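Local coordinates for protein general negative regulator of transcription subunit 2 (Saccharomyces cerevisiae, PDB 4BY6) that serves as a core component of the CCR4-NOT complex, required for its integrity, acting in mRNA deadenylation and in repression of transcription, at residues Val104-Leu115 with Leu127-Trp137. Sequence-based numbering, arbitrary orientation.
Sequences VALFQDETLFFL and LTYLELRKRNW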
ATOM      1  N   VAL E 104       3.210 -36.117 -20.452  1.00 31.88           N
ATOM      2  CA  VAL E 104       4.012 -35.856 -19.261  1.00 30.59           C
ATOM      3  C   VAL E 104       5.490 -36.219 -19.503  1.00 37.10           C
ATOM      4  O   VAL E 104       6.410 -35.535 -19.050  1.00 40.75           O
ATOM      5  CB  VAL E 104       3.452 -36.603 -18.054  1.00 28.47           C
ATOM      6  CG1 VAL E 104       4.332 -36.413 -16.840  1.00 32.24           C
ATOM      7  CG2 VAL E 104       2.075 -36.092 -17.742  1.00 31.37           C
ATOM      8  N   ALA E 105       5.714 -37.257 -20.284  1.00 41.53           N
ATOM      9  CA  ALA E 105       7.062 -37.655 -20.650  1.00 44.09           C
ATOM     10  C   ALA E 105       7.875 -36.565 -21.348  1.00 48.58           C
ATOM     11  O   ALA E 105       9.102 -36.651 -21.392  1.00 51.27           O
ATOM     12  CB  ALA E 105       6.999 -38.886 -21.560  1.00 35.73           C
ATOM     13  N   LEU E 106       7.209 -35.563 -21.914  1.00 47.74           N
ATOM     14  CA  LEU E 106       7.923 -34.541 -22.688  1.00 43.78           C
ATOM     15  C   LEU E 106       8.512 -33.477 -21.789  1.00 44.06           C
ATOM     16  O   LEU E 106       9.312 -32.665 -22.229  1.00 51.94           O
ATOM     17  CB  LEU E 106       7.000 -33.881 -23.709  1.00 43.04           C
ATOM     18  CG  LEU E 106       6.486 -34.796 -24.806  1.00 39.28           C
ATOM     19  CD1 LEU E 106       5.455 -34.059 -25.585  1.00 45.02           C
ATOM     20  CD2 LEU E 106       7.619 -35.153 -25.661  1.00 42.43           C
ATOM     21  N   PHE E 107       8.107 -33.488 -20.525  1.00 40.29           N
ATOM     22  CA  PHE E 107       8.506 -32.438 -19.600  1.00 43.81           C
ATOM     23  C   PHE E 107       9.839 -32.744 -18.927  1.00 44.38           C
ATOM     24  O   PHE E 107      10.187 -33.911 -18.720  1.00 38.08           O
ATOM     25  CB  PHE E 107       7.432 -32.241 -18.531  1.00 38.26           C
ATOM     26  CG  PHE E 107       6.078 -31.931 -19.084  1.00 42.43           C
ATOM     27  CD1 PHE E 107       5.944 -31.170 -20.244  1.00 43.64           C
ATOM     28  CD2 PHE E 107       4.928 -32.370 -18.436  1.00 38.07           C
ATOM     29  CE1 PHE E 107       4.678 -30.864 -20.749  1.00 41.55           C
ATOM     30  CE2 PHE E 107       3.661 -32.063 -18.938  1.00 30.97           C
ATOM     31  CZ  PHE E 107       3.541 -31.311 -20.087  1.00 35.06           C
ATOM     32  N   GLN E 108      10.582 -31.697 -18.577  1.00 38.51           N
ATOM     33  CA  GLN E 108      11.804 -31.891 -17.815  1.00 37.03           C
ATOM     34  C   GLN E 108      11.542 -32.171 -16.319  1.00 41.92           C
ATOM     35  O   GLN E 108      10.469 -31.835 -15.780  1.00 39.45           O
ATOM     36  CB  GLN E 108      12.693 -30.674 -17.982  1.00 39.94           C
ATOM     37  CG  GLN E 108      12.942 -30.342 -19.429  1.00 56.41           C
ATOM     38  CD  GLN E 108      13.964 -29.247 -19.577  1.00 74.44           C
ATOM     39  OE1 GLN E 108      14.745 -28.984 -18.655  1.00 85.42           O
ATOM     40  NE2 GLN E 108      13.954 -28.578 -20.719  1.00 76.39           N
ATOM     41  N   ASP E 109      12.544 -32.736 -15.648  1.00 45.15           N
ATOM     42  CA  ASP E 109      12.405 -33.116 -14.245  1.00 39.00           C
ATOM     43  C   ASP E 109      11.784 -31.981 -13.429  1.00 40.97           C
ATOM     44  O   ASP E 109      10.797 -32.197 -12.712  1.00 45.83           O
ATOM     45  CB  ASP E 109      13.769 -33.488 -13.627  1.00 35.69           C
ATOM     46  CG  ASP E 109      14.395 -34.755 -14.224  1.00 42.52           C
ATOM     47  OD1 ASP E 109      13.707 -35.525 -14.944  1.00 44.89           O
ATOM     48  OD2 ASP E 109      15.614 -34.957 -13.976  1.00 45.26           O
ATOM     49  N   GLU E 110      12.350 -30.777 -13.548  1.00 36.93           N
ATOM     50  CA  GLU E 110      11.853 -29.642 -12.772  1.00 37.25           C
ATOM     51  C   GLU E 110      10.375 -29.406 -13.013  1.00 45.85           C
ATOM     52  O   GLU E 110       9.624 -29.199 -12.059  1.00 51.12           O
ATOM     53  CB  GLU E 110      12.615 -28.366 -13.086  1.00 45.16           C
ATOM     54  CG  GLU E 110      13.748 -28.083 -12.162  1.00 54.25           C
ATOM     55  CD  GLU E 110      15.056 -28.429 -12.787  1.00 76.68           C
ATOM     56  OE1 GLU E 110      15.070 -29.382 -13.613  1.00 82.99           O
ATOM     57  OE2 GLU E 110      16.058 -27.746 -12.465  1.00 86.05           O
ATOM     58  N   THR E 111       9.940 -29.463 -14.270  1.00 39.15           N
ATOM     59  CA  THR E 111       8.516 -29.262 -14.538  1.00 39.24           C
ATOM     60  C   THR E 111       7.636 -30.300 -13.828  1.00 42.02           C
ATOM     61  O   THR E 111       6.589 -29.946 -13.257  1.00 44.15           O
ATOM     62  CB  THR E 111       8.252 -29.256 -16.045  1.00 38.79           C
ATOM     63  OG1 THR E 111       8.852 -28.073 -16.581  1.00 33.25           O
ATOM     64  CG2 THR E 111       6.747 -29.229 -16.362  1.00 26.84           C
ATOM     65  N   LEU E 112       8.091 -31.556 -13.804  1.00 46.42           N
ATOM     66  CA  LEU E 112       7.391 -32.622 -13.082  1.00 40.40           C
ATOM     67  C   LEU E 112       7.356 -32.339 -11.562  1.00 46.77           C
ATOM     68  O   LEU E 112       6.318 -32.546 -10.894  1.00 43.18           O
ATOM     69  CB  LEU E 112       8.065 -33.967 -13.335  1.00 34.09           C
ATOM     70  CG  LEU E 112       8.294 -34.446 -14.764  1.00 37.83           C
ATOM     71  CD1 LEU E 112       9.139 -35.708 -14.728  1.00 37.75           C
ATOM     72  CD2 LEU E 112       6.974 -34.699 -15.451  1.00 34.11           C
ATOM     73  N   PHE E 113       8.478 -31.861 -11.020  1.00 36.21           N
ATOM     74  CA  PHE E 113       8.516 -31.487  -9.615  1.00 39.11           C
ATOM     75  C   PHE E 113       7.461 -30.412  -9.318  1.00 46.30           C
ATOM     76  O   PHE E 113       6.719 -30.493  -8.334  1.00 50.42           O
ATOM     77  CB  PHE E 113       9.897 -30.974  -9.224  1.00 38.07           C
ATOM     78  CG  PHE E 113      10.952 -32.029  -9.182  1.00 36.28           C
ATOM     79  CD1 PHE E 113      10.642 -33.327  -8.810  1.00 35.60           C
ATOM     80  CD2 PHE E 113      12.272 -31.710  -9.487  1.00 36.32           C
ATOM     81  CE1 PHE E 113      11.632 -34.294  -8.747  1.00 37.97           C
ATOM     82  CE2 PHE E 113      13.276 -32.673  -9.435  1.00 40.02           C
ATOM     83  CZ  PHE E 113      12.963 -33.965  -9.075  1.00 41.19           C
ATOM     84  N   PHE E 114       7.430 -29.390 -10.169  1.00 38.10           N
ATOM     85  CA  PHE E 114       6.471 -28.303 -10.052  1.00 36.74           C
ATOM     86  C   PHE E 114       5.033 -28.826  -9.982  1.00 42.23           C
ATOM     87  O   PHE E 114       4.268 -28.496  -9.065  1.00 39.53           O
ATOM     88  CB  PHE E 114       6.619 -27.361 -11.233  1.00 31.38           C
ATOM     89  CG  PHE E 114       5.692 -26.204 -11.195  1.00 33.09           C
ATOM     90  CD1 PHE E 114       6.099 -24.998 -10.632  1.00 36.75           C
ATOM     91  CD2 PHE E 114       4.408 -26.309 -11.733  1.00 26.90           C
ATOM     92  CE1 PHE E 114       5.242 -23.903 -10.588  1.00 31.42           C
ATOM     93  CE2 PHE E 114       3.530 -25.214 -11.697  1.00 33.06           C
ATOM     94  CZ  PHE E 114       3.951 -24.012 -11.127  1.00 36.08           C
ATOM     95  N   LEU E 115       4.666 -29.629 -10.974  1.00 35.05           N
ATOM     96  CA  LEU E 115       3.340 -30.235 -10.982  1.00 31.43           C
ATOM     97  C   LEU E 115       3.064 -31.086  -9.738  1.00 37.50           C
ATOM     98  O   LEU E 115       2.018 -30.944  -9.105  1.00 36.73           O
ATOM     99  CB  LEU E 115       3.180 -31.086 -12.234  1.00 31.52           C
ATOM    100  CG  LEU E 115       3.033 -30.259 -13.496  1.00 35.62           C
ATOM    101  CD1 LEU E 115       3.142 -31.181 -14.706  1.00 39.20           C
ATOM    102  CD2 LEU E 115       1.688 -29.501 -13.458  1.00 26.81           C
ATOM    103  N   LEU E 127       0.894 -39.051 -12.194  1.00 43.90           N
ATOM    104  CA  LEU E 127       1.636 -39.263 -13.419  1.00 46.01           C
ATOM    105  C   LEU E 127       3.080 -38.741 -13.276  1.00 46.84           C
ATOM    106  O   LEU E 127       4.037 -39.392 -13.713  1.00 53.44           O
ATOM    107  CB  LEU E 127       0.910 -38.612 -14.594  1.00 46.52           C
ATOM    108  CG  LEU E 127      -0.381 -39.293 -15.079  1.00 47.87           C
ATOM    109  CD1 LEU E 127      -0.822 -38.674 -16.377  1.00 46.79           C
ATOM    110  CD2 LEU E 127      -0.247 -40.806 -15.258  1.00 47.43           C
ATOM    111  N   THR E 128       3.245 -37.591 -12.637  1.00 34.36           N
ATOM    112  CA  THR E 128       4.592 -37.079 -12.406  1.00 33.74           C
ATOM    113  C   THR E 128       5.364 -37.963 -11.413  1.00 38.02           C
ATOM    114  O   THR E 128       6.570 -38.120 -11.517  1.00 46.28           O
ATOM    115  CB  THR E 128       4.572 -35.628 -11.902  1.00 31.92           C
ATOM    116  OG1 THR E 128       3.654 -35.503 -10.808  1.00 45.30           O
ATOM    117  CG2 THR E 128       4.141 -34.701 -13.026  1.00 32.72           C
ATOM    118  N   TYR E 129       4.676 -38.527 -10.437  1.00 39.01           N
ATOM    119  CA  TYR E 129       5.331 -39.483  -9.573  1.00 42.55           C
ATOM    120  C   TYR E 129       5.852 -40.674 -10.388  1.00 40.23           C
ATOM    121  O   TYR E 129       6.997 -41.101 -10.230  1.00 39.50           O
ATOM    122  CB  TYR E 129       4.381 -39.974  -8.477  1.00 38.13           C
ATOM    123  CG  TYR E 129       4.901 -41.211  -7.779  1.00 37.59           C
ATOM    124  CD1 TYR E 129       5.833 -41.107  -6.768  1.00 32.50           C
ATOM    125  CD2 TYR E 129       4.498 -42.489  -8.174  1.00 44.01           C
ATOM    126  CE1 TYR E 129       6.317 -42.230  -6.126  1.00 42.67           C
ATOM    127  CE2 TYR E 129       4.985 -43.619  -7.543  1.00 45.59           C
ATOM    128  CZ  TYR E 129       5.895 -43.483  -6.516  1.00 45.48           C
ATOM    129  OH  TYR E 129       6.409 -44.589  -5.877  1.00 50.03           O
ATOM    130  N   LEU E 130       5.010 -41.218 -11.258  1.00 37.44           N
ATOM    131  CA  LEU E 130       5.420 -42.395 -12.028  1.00 39.81           C
ATOM    132  C   LEU E 130       6.569 -42.091 -12.982  1.00 39.75           C
ATOM    133  O   LEU E 130       7.480 -42.907 -13.146  1.00 40.38           O
ATOM    134  CB  LEU E 130       4.243 -42.958 -12.811  1.00 30.84           C
ATOM    135  CG  LEU E 130       3.112 -43.479 -11.937  1.00 41.40           C
ATOM    136  CD1 LEU E 130       1.904 -43.741 -12.785  1.00 34.85           C
ATOM    137  CD2 LEU E 130       3.538 -44.723 -11.202  1.00 33.84           C
ATOM    138  N   GLU E 131       6.517 -40.912 -13.599  1.00 38.65           N
ATOM    139  CA  GLU E 131       7.538 -40.487 -14.548  1.00 34.45           C
ATOM    140  C   GLU E 131       8.875 -40.205 -13.846  1.00 39.53           C
ATOM    141  O   GLU E 131       9.953 -40.560 -14.339  1.00 37.17           O
ATOM    142  CB  GLU E 131       7.055 -39.263 -15.304  1.00 27.90           C
ATOM    143  CG  GLU E 131       8.050 -38.702 -16.274  1.00 54.81           C
ATOM    144  CD  GLU E 131       8.303 -39.600 -17.464  1.00 53.02           C
ATOM    145  OE1 GLU E 131       7.437 -40.441 -17.792  1.00 56.78           O
ATOM    146  OE2 GLU E 131       9.384 -39.454 -18.074  1.00 48.79           O
ATOM    147  N   LEU E 132       8.810 -39.551 -12.697  1.00 40.16           N
ATOM    148  CA  LEU E 132      10.015 -39.317 -11.930  1.00 37.88           C
ATOM    149  C   LEU E 132      10.603 -40.632 -11.467  1.00 41.47           C
ATOM    150  O   LEU E 132      11.832 -40.835 -11.488  1.00 36.13           O
ATOM    151  CB  LEU E 132       9.710 -38.404 -10.748  1.00 35.45           C
ATOM    152  CG  LEU E 132       9.624 -36.960 -11.224  1.00 38.49           C
ATOM    153  CD1 LEU E 132       9.055 -36.090 -10.106  1.00 34.60           C
ATOM    154  CD2 LEU E 132      11.029 -36.511 -11.649  1.00 28.10           C
ATOM    155  N   ARG E 133       9.707 -41.531 -11.074  1.00 41.52           N
ATOM    156  CA  ARG E 133      10.103 -42.854 -10.644  1.00 46.10           C
ATOM    157  C   ARG E 133      10.869 -43.545 -11.788  1.00 43.99           C
ATOM    158  O   ARG E 133      11.929 -44.137 -11.567  1.00 39.30           O
ATOM    159  CB  ARG E 133       8.869 -43.656 -10.205  1.00 50.93           C
ATOM    160  CG  ARG E 133       9.188 -44.857  -9.355  1.00 62.53           C
ATOM    161  CD  ARG E 133       9.527 -44.433  -7.958  1.00 68.22           C
ATOM    162  NE  ARG E 133      10.150 -45.521  -7.214  1.00 79.53           N
ATOM    163  CZ  ARG E 133      11.455 -45.792  -7.262  1.00 87.28           C
ATOM    164  NH1 ARG E 133      12.261 -45.076  -8.041  1.00 85.61           N
ATOM    165  NH2 ARG E 133      11.963 -46.780  -6.537  1.00 94.90           N
ATOM    166  N   LYS E 134      10.354 -43.406 -13.014  1.00 44.74           N
ATOM    167  CA  LYS E 134      10.969 -43.994 -14.204  1.00 40.10           C
ATOM    168  C   LYS E 134      12.357 -43.428 -14.522  1.00 37.03           C
ATOM    169  O   LYS E 134      13.217 -44.131 -15.051  1.00 44.49           O
ATOM    170  CB  LYS E 134      10.043 -43.797 -15.398  1.00 38.16           C
ATOM    171  CG  LYS E 134      10.706 -43.980 -16.732  1.00 42.82           C
ATOM    172  CD  LYS E 134       9.694 -43.961 -17.832  1.00 50.80           C
ATOM    173  CE  LYS E 134      10.356 -43.896 -19.196  1.00 55.04           C
ATOM    174  NZ  LYS E 134       9.355 -44.343 -20.207  1.00 58.78           N
ATOM    175  N   ARG E 135      12.566 -42.156 -14.211  1.00 45.02           N
ATOM    176  CA  ARG E 135      13.852 -41.497 -14.424  1.00 42.64           C
ATOM    177  C   ARG E 135      14.803 -41.699 -13.251  1.00 47.84           C
ATOM    178  O   ARG E 135      15.784 -40.951 -13.083  1.00 44.90           O
ATOM    179  CB  ARG E 135      13.641 -40.014 -14.656  1.00 38.93           C
ATOM    180  CG  ARG E 135      12.767 -39.756 -15.830  1.00 41.17           C
ATOM    181  CD  ARG E 135      12.454 -38.294 -15.971  1.00 37.35           C
ATOM    182  NE  ARG E 135      11.471 -38.120 -17.030  1.00 33.71           N
ATOM    183  CZ  ARG E 135      11.148 -36.952 -17.559  1.00 40.32           C
ATOM    184  NH1 ARG E 135      11.730 -35.841 -17.114  1.00 34.92           N
ATOM    185  NH2 ARG E 135      10.238 -36.898 -18.522  1.00 31.85           N
ATOM    186  N   ASN E 136      14.494 -42.710 -12.444  1.00 37.70           N
ATOM    187  CA  ASN E 136      15.334 -43.116 -11.325  1.00 53.84           C
ATOM    188  C   ASN E 136      15.428 -42.065 -10.185  1.00 43.20           C
ATOM    189  O   ASN E 136      16.441 -41.972  -9.492  1.00 43.30           O
ATOM    190  CB  ASN E 136      16.726 -43.496 -11.828  1.00 42.09           C
ATOM    191  CG  ASN E 136      17.443 -44.390 -10.862  1.00 60.06           C
ATOM    192  OD1 ASN E 136      16.807 -45.178 -10.156  1.00 65.52           O
ATOM    193  ND2 ASN E 136      18.771 -44.264 -10.792  1.00 52.40           N
ATOM    194  N   TRP E 137      14.368 -41.277 -10.003  1.00 43.56           N
ATOM    195  CA  TRP E 137      14.208 -40.473  -8.799  1.00 47.43           C
ATOM    196  C   TRP E 137      13.447 -41.309  -7.789  1.00 51.44           C
ATOM    197  O   TRP E 137      12.554 -42.062  -8.154  1.00 56.45           O
ATOM    198  CB  TRP E 137      13.438 -39.177  -9.080  1.00 43.44           C
ATOM    199  CG  TRP E 137      14.234 -38.157  -9.771  1.00 46.66           C
ATOM    200  CD1 TRP E 137      14.369 -38.000 -11.125  1.00 46.39           C
ATOM    201  CD2 TRP E 137      15.009 -37.124  -9.166  1.00 46.61           C
ATOM    202  NE1 TRP E 137      15.188 -36.935 -11.392  1.00 38.86           N
ATOM    203  CE2 TRP E 137      15.595 -36.376 -10.208  1.00 46.13           C
ATOM    204  CE3 TRP E 137      15.267 -36.754  -7.842  1.00 44.95           C
ATOM    205  CZ2 TRP E 137      16.426 -35.275  -9.966  1.00 44.17           C
ATOM    206  CZ3 TRP E 137      16.092 -35.669  -7.604  1.00 46.52           C
ATOM    207  CH2 TRP E 137      16.661 -34.937  -8.663  1.00 45.79           C
TER
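Two consecutive helices of the NOT2/NOT3/NOT5 C-terminal region, 109-118 and 123-134, fold back on each other as a helical hairpin, and Arg-135, just past the second helix, ties that helix's end to the loop that leads into the first. The short segments 109-115 and 127-134 run roughly antiparallel, at 146°, with their axes 9.1 Å apart. The arginine chain is extended from CG to NE and delivers a guanidinium whose edge does the bonding. NH1 and NH2 converge end-on on the single carbonyl oxygen of Phe-107, NH1 at 2.9 Å from Phe-107 O. The same NH1 makes a straighter bond to Asp-109 OD1, 3.0 Å away and met on the anti side but somewhat out of the carboxylate plane, with an N-H...O angle of 166°. NE and NH2 share OE2 of Glu-131, in the last turn of the helix that Arg-135 follows, completing a salt-bridge network. Over one guanidinium face sits Leu-112, its CD1 3.5 Å from Arg-135 NH1; CD1 also meets Leu-132 CD2, while CD2 of Leu-112 packs on Thr-128 CG2. The second carboxylate oxygen of Asp-109 accepts a weak bond from the indole NE1 of Trp-137. Next to this bond, Phe-113 points CZ at the indole face in a T-shaped stack, centroids of the two six-membered rings 4.9 Å apart and planes at 90°, while its CE1 meets Leu-132 CD1. A Schellman motif, with Asn-136 at positive phi, ends the helix and turns the chain to Trp-137, which, like Phe-113 and Leu-132, reaches Trp-146 of strand 145-149. With two carboxylates and a carbonyl around its edge, the guanidinium is fixed in rotation and probably well compensated in charge, so one cation fastens loop, helix start and helix end together beside an apolar, aromatic core.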